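Long-range contact in putative curved DNA-binding protein (Chaetomium thermophilum var. thermophilum DSM 1495, PDB 4IPA), which probably takes part in ribosome biogenesis as an Arx1 protein related to methionine aminopeptidases, and may bind DNA: residues Asn210-Trp218 and Lys229-Ile239. Numbering follows the deposited sequence.
Sequences NIIESTTSW and KKIILSPGENI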
loop_
_atom_site.group_PDB
_atom_site.type_symbol
_atom_site.label_atom_id
_atom_site.label_comp_id
_atom_site.label_asym_id
_atom_site.label_seq_id
_atom_site.Cartn_x
_atom_site.Cartn_y
_atom_site.Cartn_z
ATOM N N ASN A 210 -10.462 1.169 -14.774
ATOM C CA ASN A 210 -9.998 2.524 -14.519
ATOM C C ASN A 210 -9.039 2.599 -13.329
ATOM O O ASN A 210 -9.171 1.843 -12.354
ATOM C CB ASN A 210 -11.183 3.461 -14.307
ATOM C CG ASN A 210 -11.910 3.770 -15.593
ATOM O OD1 ASN A 210 -11.381 4.470 -16.445
ATOM N ND2 ASN A 210 -13.140 3.267 -15.731
ATOM N N ILE A 211 -8.085 3.521 -13.404
ATOM C CA ILE A 211 -7.184 3.767 -12.282
ATOM C C ILE A 211 -7.983 4.406 -11.163
ATOM O O ILE A 211 -8.788 5.302 -11.408
ATOM C CB ILE A 211 -6.021 4.728 -12.670
ATOM C CG1 ILE A 211 -5.125 4.088 -13.729
ATOM C CG2 ILE A 211 -5.179 5.088 -11.439
ATOM C CD1 ILE A 211 -4.462 2.860 -13.246
ATOM N N ILE A 212 -7.750 3.974 -9.928
ATOM C CA ILE A 212 -8.395 4.636 -8.799
ATOM C C ILE A 212 -7.870 6.061 -8.537
ATOM O O ILE A 212 -6.689 6.284 -8.241
ATOM C CB ILE A 212 -8.313 3.802 -7.533
ATOM C CG1 ILE A 212 -8.952 2.427 -7.767
ATOM C CG2 ILE A 212 -8.982 4.533 -6.385
ATOM C CD1 ILE A 212 -8.656 1.451 -6.621
ATOM N N GLU A 213 -8.763 7.027 -8.664
ATOM C CA GLU A 213 -8.417 8.426 -8.471
ATOM C C GLU A 213 -7.532 8.692 -7.247
ATOM O O GLU A 213 -7.856 8.267 -6.141
ATOM C CB GLU A 213 -9.693 9.239 -8.323
ATOM C CG GLU A 213 -10.236 9.774 -9.610
ATOM C CD GLU A 213 -11.141 10.979 -9.375
ATOM O OE1 GLU A 213 -11.719 11.095 -8.257
ATOM O OE2 GLU A 213 -11.258 11.812 -10.303
ATOM N N SER A 214 -6.421 9.394 -7.469
ATOM C CA SER A 214 -5.566 9.892 -6.396
ATOM C C SER A 214 -4.819 8.802 -5.651
ATOM O O SER A 214 -4.403 9.005 -4.511
ATOM C CB SER A 214 -6.357 10.760 -5.402
ATOM O OG SER A 214 -6.825 11.952 -6.020
ATOM N N THR A 215 -4.656 7.648 -6.286
ATOM C CA THR A 215 -3.789 6.609 -5.748
ATOM C C THR A 215 -2.373 7.162 -5.638
ATOM O O THR A 215 -1.800 7.595 -6.619
ATOM C CB THR A 215 -3.818 5.363 -6.643
ATOM O OG1 THR A 215 -5.126 4.786 -6.565
ATOM C CG2 THR A 215 -2.780 4.339 -6.199
ATOM N N THR A 216 -1.822 7.163 -4.436
ATOM C CA THR A 216 -0.610 7.922 -4.171
ATOM C C THR A 216 0.564 7.038 -3.767
ATOM O O THR A 216 0.428 6.163 -2.914
ATOM C CB THR A 216 -0.855 8.947 -3.038
ATOM O OG1 THR A 216 -1.952 9.792 -3.390
ATOM C CG2 THR A 216 0.401 9.814 -2.791
ATOM N N SER A 217 1.714 7.277 -4.385
ATOM C CA SER A 217 2.973 6.689 -3.943
ATOM C C SER A 217 3.775 7.704 -3.126
ATOM O O SER A 217 3.851 8.869 -3.476
ATOM C CB SER A 217 3.758 6.199 -5.154
ATOM O OG SER A 217 3.015 5.189 -5.828
ATOM N N TRP A 218 4.360 7.263 -2.024
ATOM C CA TRP A 218 5.036 8.186 -1.111
ATOM C C TRP A 218 6.502 7.843 -0.904
ATOM O O TRP A 218 6.871 6.677 -0.781
ATOM C CB TRP A 218 4.400 8.148 0.272
ATOM C CG TRP A 218 3.032 8.700 0.399
ATOM C CD1 TRP A 218 1.866 8.010 0.324
ATOM C CD2 TRP A 218 2.679 10.058 0.685
ATOM N NE1 TRP A 218 0.798 8.855 0.523
ATOM C CE2 TRP A 218 1.271 10.121 0.752
ATOM C CE3 TRP A 218 3.415 11.231 0.880
ATOM C CZ2 TRP A 218 0.584 11.302 1.012
ATOM C CZ3 TRP A 218 2.730 12.415 1.142
ATOM C CH2 TRP A 218 1.330 12.437 1.204
ATOM N N LYS A 229 8.261 13.720 -1.007
ATOM C CA LYS A 229 7.915 13.569 -2.410
ATOM C C LYS A 229 6.764 12.576 -2.524
ATOM O O LYS A 229 6.661 11.643 -1.723
ATOM C CB LYS A 229 9.133 13.105 -3.220
ATOM C CG LYS A 229 10.395 13.927 -2.906
ATOM C CD LYS A 229 11.580 13.660 -3.851
ATOM C CE LYS A 229 12.095 12.246 -3.780
ATOM N NZ LYS A 229 13.438 12.137 -4.444
ATOM N N LYS A 230 5.898 12.780 -3.514
ATOM C CA LYS A 230 4.803 11.855 -3.763
ATOM C C LYS A 230 4.337 11.906 -5.221
ATOM O O LYS A 230 4.393 12.950 -5.888
ATOM C CB LYS A 230 3.622 12.150 -2.842
ATOM C CG LYS A 230 2.850 13.378 -3.248
ATOM C CD LYS A 230 1.959 13.886 -2.133
ATOM C CE LYS A 230 1.430 15.272 -2.459
ATOM N NZ LYS A 230 0.615 15.813 -1.325
ATOM N N ILE A 231 3.880 10.762 -5.705
ATOM C CA ILE A 231 3.276 10.683 -7.021
ATOM C C ILE A 231 1.791 10.409 -6.860
ATOM O O ILE A 231 1.408 9.428 -6.237
ATOM C CB ILE A 231 3.916 9.561 -7.834
ATOM C CG1 ILE A 231 5.394 9.897 -8.084
ATOM C CG2 ILE A 231 3.167 9.363 -9.147
ATOM C CD1 ILE A 231 6.162 8.802 -8.799
ATOM N N ILE A 232 0.947 11.281 -7.391
ATOM C CA ILE A 232 -0.482 11.058 -7.280
ATOM C C ILE A 232 -1.084 10.708 -8.635
ATOM O O ILE A 232 -1.114 11.554 -9.523
ATOM C CB ILE A 232 -1.205 12.279 -6.722
ATOM C CG1 ILE A 232 -0.558 12.735 -5.414
ATOM C CG2 ILE A 232 -2.706 11.968 -6.547
ATOM C CD1 ILE A 232 -1.276 13.899 -4.744
ATOM N N LEU A 233 -1.561 9.470 -8.792
ATOM C CA LEU A 233 -2.176 9.036 -10.058
ATOM C C LEU A 233 -3.579 9.629 -10.271
ATOM O O LEU A 233 -4.344 9.788 -9.309
ATOM C CB LEU A 233 -2.282 7.518 -10.105
ATOM C CG LEU A 233 -0.999 6.729 -9.947
ATOM C CD1 LEU A 233 -1.345 5.262 -9.958
ATOM C CD2 LEU A 233 0.026 7.084 -11.050
ATOM N N SER A 234 -3.914 9.930 -11.524
ATOM C CA SER A 234 -5.207 10.523 -11.885
ATOM C C SER A 234 -5.705 11.471 -10.823
ATOM O O SER A 234 -6.795 11.279 -10.284
ATOM C CB SER A 234 -6.269 9.454 -12.085
ATOM O OG SER A 234 -5.809 8.433 -12.928
ATOM N N PRO A 235 -4.907 12.493 -10.511
ATOM C CA PRO A 235 -5.281 13.473 -9.488
ATOM C C PRO A 235 -6.696 14.004 -9.704
ATOM O O PRO A 235 -7.455 14.203 -8.750
ATOM C CB PRO A 235 -4.274 14.614 -9.714
ATOM C CG PRO A 235 -3.664 14.364 -11.078
ATOM C CD PRO A 235 -3.677 12.873 -11.224
ATOM N N GLY A 236 -7.043 14.232 -10.966
ATOM C CA GLY A 236 -8.269 14.933 -11.285
ATOM C C GLY A 236 -8.075 16.433 -11.145
ATOM O O GLY A 236 -7.336 17.035 -11.925
ATOM N N GLU A 237 -8.695 17.027 -10.125
ATOM C CA GLU A 237 -8.869 18.483 -10.076
ATOM C C GLU A 237 -7.852 19.277 -9.263
ATOM O O GLU A 237 -6.711 19.456 -9.691
ATOM C CB GLU A 237 -10.285 18.835 -9.621
ATOM C CG GLU A 237 -11.362 18.269 -10.522
ATOM C CD GLU A 237 -11.127 18.607 -11.982
ATOM O OE1 GLU A 237 -11.436 17.753 -12.845
ATOM O OE2 GLU A 237 -10.635 19.724 -12.269
ATOM N N ASN A 238 -8.276 19.781 -8.106
ATOM C CA ASN A 238 -7.432 20.676 -7.305
ATOM C C ASN A 238 -6.314 19.961 -6.539
ATOM O O ASN A 238 -5.885 20.415 -5.471
ATOM C CB ASN A 238 -8.282 21.512 -6.340
ATOM C CG ASN A 238 -8.995 22.678 -7.034
ATOM O OD1 ASN A 238 -10.227 22.716 -7.112
ATOM N ND2 ASN A 238 -8.215 23.641 -7.523
ATOM N N ILE A 239 -5.840 18.849 -7.100
ATOM C CA ILE A 239 -4.845 18.016 -6.440
ATOM C C ILE A 239 -3.703 17.663 -7.405
ATOM O O ILE A 239 -3.893 17.585 -8.621
ATOM C CB ILE A 239 -5.501 16.749 -5.874
ATOM C CG1 ILE A 239 -5.158 15.524 -6.717
ATOM C CG2 ILE A 239 -7.016 16.917 -5.818
ATOM C CD1 ILE A 239 -3.857 14.893 -6.344
#
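Lys230 and Thr216 share one face of the Trp218 indole: CD of the lysine makes a CH-pi contact 4.0 Å from the centroid of the six-membered ring, while Thr216 CG2 sits toward the ring's rim, 3.5 Å above its plane. Lys230 reaches the ring with CG between its backbone N and carbonyl carbon (chi1 75°), and the chain, extended beyond CG, carries CD over the six-membered ring. With CG2 anti to its backbone N, Thr216 directs the methyl toward Lys230 CB and leaves OG1 to bond Ser214 O at 2.8 Å, from above that carbonyl's plane. A glycine in place of Thr216 would probably leave Ser214 O without this hydroxyl and open a gap beside Lys230 CB and the indole. Ile232 shares this side of the sheet; its CG2 packs 3.5 Å from Ser214 CA. On the other side, Ile231 and Leu233 pack on helix 193-205, and Ser217 OG is hydrogen-bonded to Glu254 N of strand 250-258, which flanks 210-220 on its other edge.

Ser217 and Ile231 exchange two backbone bonds, N to O each way, and Leu233 N gives one to Thr215 O. Beyond it, the type II turn Ile212-Thr215 presents Ser214 N to Leu233 O at 2.8 Å. This antiparallel hairpin, with 230-232 as the outermost strand of its sheet, belongs to the pita-bread fold of the M24 peptidase family.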